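Local structure of cystathionine beta-lyases/cystathionine gamma-synthases (Corynebacterium glutamicum, 5X5H) at residues P58-L63 / F242-T247; T66-E71 / L216-D221; N173-V178 / G194-L199; S184-Q189 / Q298-G303. The protein probably catalyses, with pyridoxal 5'-phosphate as cofactor, the formation of L,L-cystathionine and succinate from O-succinyl-L-homoserine and L-cysteine. All blocks are in the same frame, centred on the assembly; numbering follows the deposited sequence.

Contact 1: residues P58-L63 / F242-T247; sequences PTIVAL and FDAYLT
Apolar contacts carry most of this helix pair, and they converge on Ala244. Its CB rests on the backbone of Ile60, 3.9 Å from Ile60 CA, and also meets Ile60 CG1. Leu63 closes in one turn further along: its CD2 lies 4.0 Å from Ala244 CA, while CD1 is 3.8 Å from Thr247 CG2. With Leu63 CG anti to its own N (chi1 171°), the fork is turned toward the other helix, where CD2 touches both Ala244 and Thr247. At the other end Thr59 CG2 reaches the backbone of Tyr245, 4.1 Å from its N.

Side-chain polar groups turn away from the interface, and the one polar link across it is a water. Thr247 OG1 turns back on its own helix to Asp243 O at 3.0 Å, approaching from above the carbonyl plane, which leaves its methyl facing Leu63. Thr59 OG1 is bonded to Pro31 O and Tyr33 N, and Tyr245 OH to Asp211 of the fourth subunit. Water 1 bridges the helices, donating to Thr59 O at 2.9 Å and weakly to Ala244 O.

The helix axes are 8.5 Å apart at 31°, and the small Ala244 lets its CB sit directly on the Ile60 backbone. This is buried helix-helix packing in which helix 58-70 lies against helix 241-251, an element that also meets other subunits of the tetramer, within the fold of the trans-sulfuration PLP enzymes.

Contact 2: residues T66-E71 / L216-D221; sequences TVAALE and LVVTND
Val67 and Leu216 meet tip to tip where helix 58-70 lies over strand 215-219. Starting at Val67 CB, the first neighbour is Leu216 CD1 at 4.0 Å. From there the valine forks: CG2 runs on to Leu216 CD1 at 3.8 Å, whereas CG1, anti to the backbone N (chi1 178°), touches both Leu216 CD2 and, at 4.1 Å, Val218 CG1. The side chains of the two valines cross at about a right angle.

Val218 divides its own branches in a similar way. Its CG1 is pressed on the helix backbone, 3.8 Å from Ala68 CA, and its CG2 touches Glu71 CB, also at 3.8 Å. The helix and strand axes come within 8.4 Å at 48°, close enough for the short valines and Ala68 to meet.

Glu71 presents only its aliphatic part to Val218. Its chain bends at chi2 (-82°) and takes the carboxylate elsewhere, where OE2 accepts from Asn180 ND2 and the residue belongs to a magnesium site with Leu191. One side chain thus has two roles: CB and CG belong to the apolar layer between helix and sheet, while the carboxylate serves the metal site beside it.

Contact 3: residues N173-V178 / G194-L199; sequences NAKLVV and GAHAVL
Leu176 is gripped at both its backbone polar atoms by His196, at the start of a parallel strand pair in the beta-alpha-beta unit of strand 175-179, helix 184-187 and strand 197-201. Leu176 N donates to His196 ND1 at 2.9 Å, tilted 24° from the ring plane, and Leu176 O accepts from His196 N at 2.8 Å. The first bond shows that ND1 acts as an acceptor here. Leu176 O also takes a weak bond from Ala197 N.

Regular parallel pairing follows. Val178 N donates to Ala197 O at 3.2 Å, and Val178 O receives Leu199 N at 2.9 Å. CA-H...O contacts from Val177 CA to Ala197 O and from Val198 CA to Val178 O supplement them. On its other side strand 175-179 pairs with strand 144-150, and strand 197-201 with strand 215-219, so the contact lies inside the large mixed sheet.

Packing forms the outer layer. Val177 and Ala197 share one face of the sheet, beneath helix 82-93 through Val177 and Leu199. Val178 and Val198 take the opposite face, where Val178 CG2 meets Ala195 CB at 4.0 Å; Leu176 CD2 is 3.9 Å from Ala195 CA. At the margin Lys175 crosses His196 at about a right angle, its CG poised over one ring face in a CH-pi contact, 4.2 Å from the centroid and 15° off the ring normal.

Contact 4: residues S184-Q189 / Q298-G303; sequences SPYLQQ and QMKRFG
Two glutamines, Gln188 and Gln298, run side by side in the same direction yet hold their amide planes 87° apart, with a water joining their ends. Water 2 donates to Gln188 OE1 at 2.7 Å and accepts from Gln298 NE2. The amides have further partners, which fix their rotation: Gln188 NE2 donates to Asn180 OD1 and Thr151 O, Gln298 NE2 also to Thr160 O, and Gln298 OE1 accepts from Ile162 N. Water 3 bridges the two backbones, from Gln298 O to Gln189 N.

The direct backbone link is Lys300 N to Leu187 O, 2.8 Å long with the N-H in the carbonyl plane on a lone pair; Met299 CA makes a CA-H...O contact with the same oxygen. Leu187 itself fills the centre of the contact. Its CD1 lies 3.7 Å from Gly303 CA and 3.8 Å from Arg301 O, a buried carbonyl with no polar partner in the model, and its CD2 is 3.8 Å from Arg301 CB.

On the outer side Lys300, extended from CG onward, places CD over one face of the Tyr186 ring, and its NZ gives a weak hydrogen bond to Tyr186 OH at 3.2 Å. That hydroxyl also bonds to Asp259, which forms a salt bridge with Arg301.

The chemistry implies a mixed joint: a leucine core, water-linked amides on one flank and, on the other, a lysine tied to Asp259 only indirectly, through the Tyr186 hydroxyl.

All four contacts are largely buried; exposed Lys300 gives contact 4 the most open margin, and His196 and Lys175 lie at the partly exposed edge of contact 3. Contacts 1 and 2 share helix 58-70 and touch where Leu63 CG meets Leu216 CD1. Both are mainly apolar, but contact 1 reaches other subunits and contact 2 a magnesium site. Contacts 2 and 3 meet in one sheet, where Val218 N lies 2.9 Å from Val198 O. Contact 3 is chiefly backbone pairing, whereas contact 4 combines one backbone bond with side chains and waters; contact 4 meets contact 2 through Gln189 and Leu70 and beside Glu71.

Contact 1: residues P58-L63 / F242-T247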
loop_
_atom_site.group_PDB
_atom_site.type_symbol
_atom_site.label_atom_id
_atom_site.label_comp_id
_atom_site.label_asym_id
_atom_site.label_seq_id
_atom_site.Cartn_x
_atom_site.Cartn_y
_atom_site.Cartn_z
ATOM N N PRO A 58 3.864 9.897 12.739
ATOM C CA PRO A 58 2.710 10.780 12.578
ATOM C C PRO A 58 1.471 10.133 12.022
ATOM O O PRO A 58 0.325 10.572 12.286
ATOM C CB PRO A 58 3.212 11.901 11.737
ATOM C CG PRO A 58 4.617 11.649 11.498
ATOM C CD PRO A 58 5.058 10.382 12.013
ATOM N N THR A 59 1.630 9.175 11.111
ATOM C CA THR A 59 0.482 8.516 10.486
ATOM C C THR A 59 -0.282 7.705 11.531
ATOM O O THR A 59 -1.503 7.730 11.561
ATOM C CB THR A 59 0.893 7.627 9.338
ATOM O OG1 THR A 59 1.693 8.341 8.362
ATOM C CG2 THR A 59 -0.309 6.953 8.685
ATOM N N ILE A 60 0.442 7.092 12.440
ATOM C CA ILE A 60 -0.175 6.300 13.560
ATOM C C ILE A 60 -0.786 7.266 14.547
ATOM O O ILE A 60 -1.948 7.078 14.995
ATOM C CB ILE A 60 0.889 5.397 14.217
ATOM C CG1 ILE A 60 1.481 4.467 13.171
ATOM C CG2 ILE A 60 0.287 4.666 15.419
ATOM C CD1 ILE A 60 2.637 3.583 13.675
ATOM N N VAL A 61 -0.121 8.337 14.901
ATOM C CA VAL A 61 -0.658 9.317 15.877
ATOM C C VAL A 61 -1.931 9.953 15.354
ATOM O O VAL A 61 -2.887 10.175 16.116
ATOM C CB VAL A 61 0.426 10.358 16.233
ATOM C CG1 VAL A 61 -0.204 11.501 17.025
ATOM C CG2 VAL A 61 1.491 9.676 17.034
ATOM N N ALA A 62 -2.063 10.160 14.048
ATOM C CA ALA A 62 -3.328 10.675 13.483
ATOM C C ALA A 62 -4.502 9.782 13.812
ATOM O O ALA A 62 -5.587 10.246 14.240
ATOM C CB ALA A 62 -3.213 10.986 11.986
ATOM N N LEU A 63 -4.304 8.488 13.620
ATOM C CA LEU A 63 -5.337 7.505 13.998
ATOM C C LEU A 63 -5.696 7.524 15.476
ATOM O O LEU A 63 -6.898 7.615 15.858
ATOM C CB LEU A 63 -4.927 6.126 13.574
ATOM C CG LEU A 63 -5.804 4.974 14.078
ATOM C CD1 LEU A 63 -7.242 5.053 13.581
ATOM C CD2 LEU A 63 -5.168 3.666 13.799
ATOM N N PHE A 242 0.803 1.734 6.963
ATOM C CA PHE A 242 -0.201 1.498 5.924
ATOM C C PHE A 242 -1.481 1.098 6.629
ATOM O O PHE A 242 -2.576 1.533 6.242
ATOM C CB PHE A 242 0.268 0.361 4.942
ATOM C CG PHE A 242 1.417 0.727 4.137
ATOM C CD1 PHE A 242 1.242 1.442 2.935
ATOM C CD2 PHE A 242 2.716 0.446 4.578
ATOM C CE1 PHE A 242 2.336 1.894 2.180
ATOM C CE2 PHE A 242 3.794 0.889 3.785
ATOM C CZ PHE A 242 3.579 1.570 2.643
ATOM N N ASP A 243 -1.407 0.225 7.621
ATOM C CA ASP A 243 -2.621 -0.224 8.327
ATOM C C ASP A 243 -3.226 0.946 9.070
ATOM O O ASP A 243 -4.451 1.099 9.099
ATOM C CB ASP A 243 -2.277 -1.339 9.277
ATOM C CG ASP A 243 -2.109 -2.689 8.523
ATOM O OD1 ASP A 243 -2.222 -2.760 7.267
ATOM O OD2 ASP A 243 -1.902 -3.662 9.268
ATOM N N ALA A 244 -2.443 1.802 9.742
ATOM C CA ALA A 244 -3.023 2.936 10.484
ATOM C C ALA A 244 -3.697 3.899 9.507
ATOM O O ALA A 244 -4.767 4.466 9.843
ATOM C CB ALA A 244 -1.959 3.694 11.204
ATOM N N TYR A 245 -3.179 4.087 8.304
ATOM C CA TYR A 245 -3.857 4.897 7.293
ATOM C C TYR A 245 -5.174 4.257 6.871
ATOM O O TYR A 245 -6.223 4.958 6.835
ATOM C CB TYR A 245 -2.959 5.054 6.016
ATOM C CG TYR A 245 -3.698 5.857 4.964
ATOM C CD1 TYR A 245 -3.774 7.197 5.044
ATOM C CD2 TYR A 245 -4.346 5.202 3.940
ATOM C CE1 TYR A 245 -4.486 7.953 4.183
ATOM C CE2 TYR A 245 -5.128 5.925 3.040
ATOM C CZ TYR A 245 -5.209 7.321 3.203
ATOM O OH TYR A 245 -6.034 8.109 2.333
ATOM N N LEU A 246 -5.170 2.960 6.593
ATOM C CA LEU A 246 -6.393 2.239 6.170
ATOM C C LEU A 246 -7.472 2.230 7.245
ATOM O O LEU A 246 -8.676 2.358 6.963
ATOM C CB LEU A 246 -6.106 0.842 5.669
ATOM C CG LEU A 246 -5.385 0.849 4.327
ATOM C CD1 LEU A 246 -4.967 -0.609 4.181
ATOM C CD2 LEU A 246 -6.275 1.343 3.206
ATOM N N THR A 247 -7.053 2.008 8.484
ATOM C CA THR A 247 -7.963 2.062 9.619
ATOM C C THR A 247 -8.624 3.439 9.683
ATOM O O THR A 247 -9.869 3.554 9.862
ATOM C CB THR A 247 -7.317 1.677 10.943
ATOM O OG1 THR A 247 -6.707 0.353 10.852
ATOM C CG2 THR A 247 -8.307 1.738 12.120
HETATM O O HOH W 1 -3.885 7.504 10.001
#

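Contact 2: residues T66-E71 / L216-D221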
loop_
_atom_site.group_PDB
_atom_site.type_symbol
_atom_site.label_atom_id
_atom_site.label_comp_id
_atom_site.label_asym_id
_atom_site.label_seq_id
_atom_site.Cartn_x
_atom_site.Cartn_y
_atom_site.Cartn_z
ATOM N N THR A 66 -7.738 10.521 16.533
ATOM C CA THR A 66 -9.058 10.462 15.998
ATOM C C THR A 66 -9.910 9.595 16.940
ATOM O O THR A 66 -10.979 9.980 17.378
ATOM C CB THR A 66 -9.141 9.957 14.590
ATOM O OG1 THR A 66 -8.286 10.686 13.708
ATOM C CG2 THR A 66 -10.542 10.082 14.047
ATOM N N VAL A 67 -9.513 8.348 17.181
ATOM C CA VAL A 67 -10.310 7.494 18.060
ATOM C C VAL A 67 -10.433 8.066 19.497
ATOM O O VAL A 67 -11.524 7.980 20.103
ATOM C CB VAL A 67 -9.780 6.063 18.029
ATOM C CG1 VAL A 67 -10.600 5.148 19.012
ATOM C CG2 VAL A 67 -9.838 5.476 16.615
ATOM N N ALA A 68 -9.363 8.641 19.998
ATOM C CA ALA A 68 -9.446 9.290 21.302
ATOM C C ALA A 68 -10.588 10.329 21.249
ATOM O O ALA A 68 -11.487 10.372 22.173
ATOM C CB ALA A 68 -8.148 9.906 21.658
ATOM N N ALA A 69 -10.631 11.206 20.261
ATOM C CA ALA A 69 -11.646 12.250 20.211
ATOM C C ALA A 69 -13.015 11.650 20.179
ATOM O O ALA A 69 -13.975 12.148 20.844
ATOM C CB ALA A 69 -11.457 13.150 18.979
ATOM N N LEU A 70 -13.232 10.533 19.453
ATOM C CA LEU A 70 -14.565 9.896 19.290
ATOM C C LEU A 70 -15.025 9.277 20.606
ATOM O O LEU A 70 -16.248 9.079 20.689
ATOM C CB LEU A 70 -14.470 8.885 18.213
ATOM C CG LEU A 70 -14.216 9.444 16.787
ATOM C CD1 LEU A 70 -14.037 8.331 15.866
ATOM C CD2 LEU A 70 -15.218 10.457 16.380
ATOM N N GLU A 71 -14.116 8.985 21.519
ATOM C CA GLU A 71 -14.453 8.431 22.859
ATOM C C GLU A 71 -14.539 9.459 23.945
ATOM O O GLU A 71 -14.746 9.123 25.089
ATOM C CB GLU A 71 -13.477 7.308 23.192
ATOM C CG GLU A 71 -13.681 6.053 22.381
ATOM C CD GLU A 71 -14.794 5.150 22.914
ATOM O OE1 GLU A 71 -15.704 5.562 23.682
ATOM O OE2 GLU A 71 -14.949 3.995 22.384
ATOM N N LEU A 216 -6.672 -0.533 19.803
ATOM C CA LEU A 216 -6.470 0.790 20.274
ATOM C C LEU A 216 -6.984 0.914 21.677
ATOM O O LEU A 216 -8.019 0.312 22.003
ATOM C CB LEU A 216 -7.114 1.760 19.316
ATOM C CG LEU A 216 -6.450 3.167 19.088
ATOM C CD1 LEU A 216 -6.643 3.641 17.711
ATOM C CD2 LEU A 216 -6.871 4.187 20.142
ATOM N N VAL A 217 -6.312 1.676 22.527
ATOM C CA VAL A 217 -6.683 1.952 23.917
ATOM C C VAL A 217 -6.821 3.415 24.085
ATOM O O VAL A 217 -5.911 4.159 23.657
ATOM C CB VAL A 217 -5.690 1.389 24.890
ATOM C CG1 VAL A 217 -6.139 1.670 26.332
ATOM C CG2 VAL A 217 -5.469 -0.081 24.710
ATOM N N VAL A 218 -7.929 3.865 24.720
ATOM C CA VAL A 218 -8.119 5.244 25.006
ATOM C C VAL A 218 -8.342 5.486 26.527
ATOM O O VAL A 218 -8.831 4.576 27.248
ATOM C CB VAL A 218 -9.233 5.902 24.233
ATOM C CG1 VAL A 218 -9.020 5.813 22.703
ATOM C CG2 VAL A 218 -10.548 5.303 24.585
ATOM N N THR A 219 -7.972 6.673 26.996
ATOM C CA THR A 219 -8.087 7.038 28.400
ATOM C C THR A 219 -8.050 8.518 28.553
ATOM O O THR A 219 -7.557 9.198 27.700
ATOM C CB THR A 219 -6.953 6.354 29.120
ATOM O OG1 THR A 219 -7.043 6.557 30.593
ATOM C CG2 THR A 219 -5.579 6.799 28.772
ATOM N N ASN A 220 -8.485 8.975 29.747
ATOM C CA ASN A 220 -8.217 10.338 30.207
ATOM C C ASN A 220 -7.150 10.436 31.220
ATOM O O ASN A 220 -6.822 11.590 31.675
ATOM C CB ASN A 220 -9.494 11.046 30.675
ATOM C CG ASN A 220 -10.459 11.344 29.556
ATOM O OD1 ASN A 220 -11.677 10.963 29.593
ATOM N ND2 ASN A 220 -9.990 12.074 28.634
ATOM N N ASP A 221 -6.530 9.323 31.604
ATOM C CA ASP A 221 -5.432 9.299 32.609
ATOM C C ASP A 221 -4.087 9.476 32.000
ATOM O O ASP A 221 -3.594 8.615 31.288
ATOM C CB ASP A 221 -5.547 8.049 33.426
ATOM C CG ASP A 221 -4.453 7.868 34.494
ATOM O OD1 ASP A 221 -3.500 8.597 34.579
ATOM O OD2 ASP A 221 -4.625 6.959 35.295
#

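Contact 3: residues N173-V178 / G194-L199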
loop_
_atom_site.group_PDB
_atom_site.type_symbol
_atom_site.label_atom_id
_atom_site.label_comp_id
_atom_site.label_asym_id
_atom_site.label_seq_id
_atom_site.Cartn_x
_atom_site.Cartn_y
_atom_site.Cartn_z
ATOM N N ASN A 173 -8.609 -0.157 44.730
ATOM C CA ASN A 173 -7.557 -0.034 43.753
ATOM C C ASN A 173 -7.916 -0.734 42.411
ATOM O O ASN A 173 -6.990 -1.033 41.663
ATOM C CB ASN A 173 -6.282 -0.690 44.306
ATOM C CG ASN A 173 -5.712 0.049 45.500
ATOM O OD1 ASN A 173 -5.783 1.277 45.608
ATOM N ND2 ASN A 173 -5.106 -0.689 46.366
ATOM N N ALA A 174 -9.176 -1.040 42.156
ATOM C CA ALA A 174 -9.585 -1.695 40.878
ATOM C C ALA A 174 -9.838 -0.613 39.843
ATOM O O ALA A 174 -10.390 0.405 40.140
ATOM C CB ALA A 174 -10.778 -2.558 41.049
ATOM N N LYS A 175 -9.441 -0.906 38.613
ATOM C CA LYS A 175 -9.846 -0.092 37.460
ATOM C C LYS A 175 -10.868 -0.851 36.586
ATOM O O LYS A 175 -10.658 -2.058 36.441
ATOM C CB LYS A 175 -8.628 0.329 36.636
ATOM C CG LYS A 175 -7.696 1.329 37.418
ATOM C CD LYS A 175 -6.580 1.758 36.481
ATOM C CE LYS A 175 -5.458 2.506 37.233
ATOM N NZ LYS A 175 -6.025 3.562 38.046
ATOM N N LEU A 176 -11.826 -0.167 36.057
ATOM C CA LEU A 176 -12.778 -0.700 35.096
ATOM C C LEU A 176 -12.273 -0.411 33.680
ATOM O O LEU A 176 -12.120 0.793 33.330
ATOM C CB LEU A 176 -14.134 -0.139 35.283
ATOM C CG LEU A 176 -15.207 -0.429 34.263
ATOM C CD1 LEU A 176 -15.429 -1.947 34.120
ATOM C CD2 LEU A 176 -16.460 0.388 34.502
ATOM N N VAL A 177 -12.115 -1.474 32.915
ATOM C CA VAL A 177 -11.815 -1.359 31.480
ATOM C C VAL A 177 -12.994 -1.970 30.742
ATOM O O VAL A 177 -13.445 -3.061 31.029
ATOM C CB VAL A 177 -10.537 -1.992 31.066
ATOM C CG1 VAL A 177 -10.368 -1.964 29.514
ATOM C CG2 VAL A 177 -9.364 -1.358 31.836
ATOM N N VAL A 178 -13.502 -1.182 29.758
ATOM C CA VAL A 178 -14.587 -1.648 28.865
ATOM C C VAL A 178 -13.995 -1.941 27.489
ATOM O O VAL A 178 -13.383 -1.031 26.880
ATOM C CB VAL A 178 -15.789 -0.715 28.797
ATOM C CG1 VAL A 178 -16.772 -1.157 27.829
ATOM C CG2 VAL A 178 -16.415 -0.545 30.204
ATOM N N GLY A 194 -17.756 6.367 33.505
ATOM C CA GLY A 194 -16.897 6.045 34.536
ATOM C C GLY A 194 -15.851 5.001 34.358
ATOM O O GLY A 194 -15.027 4.702 35.232
ATOM N N ALA A 195 -15.777 4.392 33.148
ATOM C CA ALA A 195 -14.688 3.511 32.890
ATOM C C ALA A 195 -13.310 4.229 32.949
ATOM O O ALA A 195 -13.237 5.420 32.608
ATOM C CB ALA A 195 -14.862 2.954 31.469
ATOM N N HIS A 196 -12.280 3.542 33.354
ATOM C CA HIS A 196 -10.909 4.101 33.439
ATOM C C HIS A 196 -10.212 4.101 32.077
ATOM O O HIS A 196 -9.392 5.007 31.780
ATOM C CB HIS A 196 -10.052 3.437 34.492
ATOM C CG HIS A 196 -10.620 3.583 35.864
ATOM N ND1 HIS A 196 -11.523 2.687 36.413
ATOM C CD2 HIS A 196 -10.388 4.536 36.812
ATOM C CE1 HIS A 196 -11.858 3.114 37.643
ATOM N NE2 HIS A 196 -11.163 4.218 37.907
ATOM N N ALA A 197 -10.471 3.077 31.290
ATOM C CA ALA A 197 -9.894 2.963 29.960
ATOM C C ALA A 197 -10.914 2.198 29.097
ATOM O O ALA A 197 -11.780 1.486 29.560
ATOM C CB ALA A 197 -8.545 2.289 29.971
ATOM N N VAL A 198 -10.725 2.365 27.775
ATOM C CA VAL A 198 -11.565 1.703 26.765
ATOM C C VAL A 198 -10.650 1.031 25.779
ATOM O O VAL A 198 -9.678 1.649 25.329
ATOM C CB VAL A 198 -12.550 2.651 26.065
ATOM C CG1 VAL A 198 -13.249 2.014 24.908
ATOM C CG2 VAL A 198 -13.573 3.160 27.073
ATOM N N LEU A 199 -10.983 -0.198 25.415
ATOM C CA LEU A 199 -10.275 -0.988 24.423
ATOM C C LEU A 199 -11.138 -1.177 23.203
ATOM O O LEU A 199 -12.314 -1.536 23.323
ATOM C CB LEU A 199 -9.907 -2.308 25.045
ATOM C CG LEU A 199 -9.157 -3.487 24.369
ATOM C CD1 LEU A 199 -9.939 -4.153 23.286
ATOM C CD2 LEU A 199 -7.838 -3.204 23.873
#

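Contact 4: residues S184-Q189 / Q298-G303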
loop_
_atom_site.group_PDB
_atom_site.type_symbol
_atom_site.label_atom_id
_atom_site.label_comp_id
_atom_site.label_asym_id
_atom_site.label_seq_id
_atom_site.Cartn_x
_atom_site.Cartn_y
_atom_site.Cartn_z
ATOM N N SER A 184 -18.838 0.230 19.324
ATOM C CA SER A 184 -18.046 1.319 18.698
ATOM C C SER A 184 -18.236 2.581 19.450
ATOM O O SER A 184 -19.258 2.788 20.132
ATOM C CB SER A 184 -18.310 1.452 17.203
ATOM O OG SER A 184 -19.370 2.393 16.957
ATOM N N PRO A 185 -17.369 3.562 19.197
ATOM C CA PRO A 185 -17.563 4.822 19.841
ATOM C C PRO A 185 -18.794 5.600 19.395
ATOM O O PRO A 185 -19.290 6.475 20.090
ATOM C CB PRO A 185 -16.283 5.631 19.489
ATOM C CG PRO A 185 -15.277 4.629 19.052
ATOM C CD PRO A 185 -16.112 3.520 18.422
ATOM N N TYR A 186 -19.360 5.261 18.233
ATOM C CA TYR A 186 -20.564 5.912 17.716
ATOM C C TYR A 186 -21.786 5.587 18.556
ATOM O O TYR A 186 -22.695 6.388 18.693
ATOM C CB TYR A 186 -20.820 5.469 16.292
ATOM C CG TYR A 186 -21.998 6.154 15.637
ATOM C CD1 TYR A 186 -22.001 7.546 15.535
ATOM C CD2 TYR A 186 -23.054 5.462 15.130
ATOM C CE1 TYR A 186 -23.059 8.201 14.889
ATOM C CE2 TYR A 186 -24.100 6.092 14.521
ATOM C CZ TYR A 186 -24.048 7.441 14.359
ATOM O OH TYR A 186 -25.161 8.076 13.715
ATOM N N LEU A 187 -21.799 4.387 19.165
ATOM C CA LEU A 187 -23.001 3.949 19.955
ATOM C C LEU A 187 -22.798 4.070 21.425
ATOM O O LEU A 187 -23.809 4.153 22.178
ATOM C CB LEU A 187 -23.408 2.537 19.578
ATOM C CG LEU A 187 -23.710 2.334 18.070
ATOM C CD1 LEU A 187 -24.184 0.872 17.889
ATOM C CD2 LEU A 187 -24.729 3.308 17.558
ATOM N N GLN A 188 -21.593 4.055 21.931
ATOM C CA GLN A 188 -21.403 3.988 23.363
ATOM C C GLN A 188 -20.047 4.561 23.763
ATOM O O GLN A 188 -19.049 4.361 23.041
ATOM C CB GLN A 188 -21.431 2.535 23.802
ATOM C CG GLN A 188 -21.302 2.221 25.307
ATOM C CD GLN A 188 -21.556 0.732 25.605
ATOM O OE1 GLN A 188 -22.675 0.371 26.077
ATOM N NE2 GLN A 188 -20.642 -0.133 25.277
ATOM N N GLN A 189 -19.982 5.375 24.833
ATOM C CA GLN A 189 -18.771 6.046 25.235
ATOM C C GLN A 189 -18.510 5.748 26.717
ATOM O O GLN A 189 -18.877 6.535 27.594
ATOM C CB GLN A 189 -18.828 7.549 24.919
ATOM C CG GLN A 189 -18.987 7.866 23.457
ATOM C CD GLN A 189 -19.230 9.304 23.167
ATOM O OE1 GLN A 189 -20.178 9.883 23.711
ATOM N NE2 GLN A 189 -18.473 9.882 22.233
ATOM N N GLN A 298 -27.528 3.460 27.826
ATOM C CA GLN A 298 -26.106 3.728 27.648
ATOM C C GLN A 298 -25.710 3.603 26.173
ATOM O O GLN A 298 -24.546 3.980 25.871
ATOM C CB GLN A 298 -25.264 2.831 28.527
ATOM C CG GLN A 298 -25.240 1.397 28.269
ATOM C CD GLN A 298 -24.512 0.535 29.312
ATOM O OE1 GLN A 298 -24.239 0.964 30.471
ATOM N NE2 GLN A 298 -24.271 -0.686 28.935
ATOM N N MET A 299 -26.554 3.118 25.256
ATOM C CA MET A 299 -26.223 2.939 23.857
ATOM C C MET A 299 -27.144 3.838 23.014
ATOM O O MET A 299 -28.402 3.885 23.255
ATOM C CB MET A 299 -26.426 1.546 23.405
ATOM C CG MET A 299 -25.628 0.465 24.160
ATOM S SD MET A 299 -25.838 -1.208 23.586
ATOM C CE MET A 299 -24.990 -1.077 21.972
ATOM N N LYS A 300 -26.625 4.521 21.972
ATOM C CA LYS A 300 -27.400 5.317 21.101
ATOM C C LYS A 300 -28.323 4.500 20.226
ATOM O O LYS A 300 -29.468 4.914 19.945
ATOM C CB LYS A 300 -26.475 6.137 20.180
ATOM C CG LYS A 300 -27.109 7.072 19.164
ATOM C CD LYS A 300 -26.121 7.752 18.203
ATOM C CE LYS A 300 -26.868 8.923 17.563
ATOM N NZ LYS A 300 -26.022 9.451 16.470
ATOM N N ARG A 301 -27.831 3.342 19.790
ATOM C CA ARG A 301 -28.577 2.362 19.032
ATOM C C ARG A 301 -28.049 1.008 19.508
ATOM O O ARG A 301 -27.120 0.923 20.243
ATOM C CB ARG A 301 -28.458 2.509 17.516
ATOM C CG ARG A 301 -28.852 3.931 17.111
ATOM C CD ARG A 301 -29.104 4.144 15.675
ATOM N NE ARG A 301 -30.178 3.259 15.186
ATOM C CZ ARG A 301 -30.366 3.035 13.932
ATOM N NH1 ARG A 301 -29.645 3.603 13.011
ATOM N NH2 ARG A 301 -31.314 2.200 13.588
ATOM N N PHE A 302 -28.610 -0.074 18.989
ATOM C CA PHE A 302 -28.381 -1.406 19.619
ATOM C C PHE A 302 -27.470 -2.298 18.865
ATOM O O PHE A 302 -27.219 -3.459 19.237
ATOM C CB PHE A 302 -29.774 -2.053 19.818
ATOM C CG PHE A 302 -30.613 -1.276 20.733
ATOM C CD1 PHE A 302 -30.402 -1.287 22.068
ATOM C CD2 PHE A 302 -31.670 -0.575 20.238
ATOM C CE1 PHE A 302 -31.257 -0.614 22.986
ATOM C CE2 PHE A 302 -32.539 0.080 21.118
ATOM C CZ PHE A 302 -32.308 0.058 22.458
ATOM N N GLY A 303 -26.864 -1.790 17.755
ATOM C CA GLY A 303 -25.760 -2.431 17.124
ATOM C C GLY A 303 -26.112 -3.256 15.898
ATOM O O GLY A 303 -27.265 -3.442 15.464
HETATM O O HOH W 2 -23.927 -1.965 26.179
HETATM O O HOH W 3 -22.496 5.757 26.190
#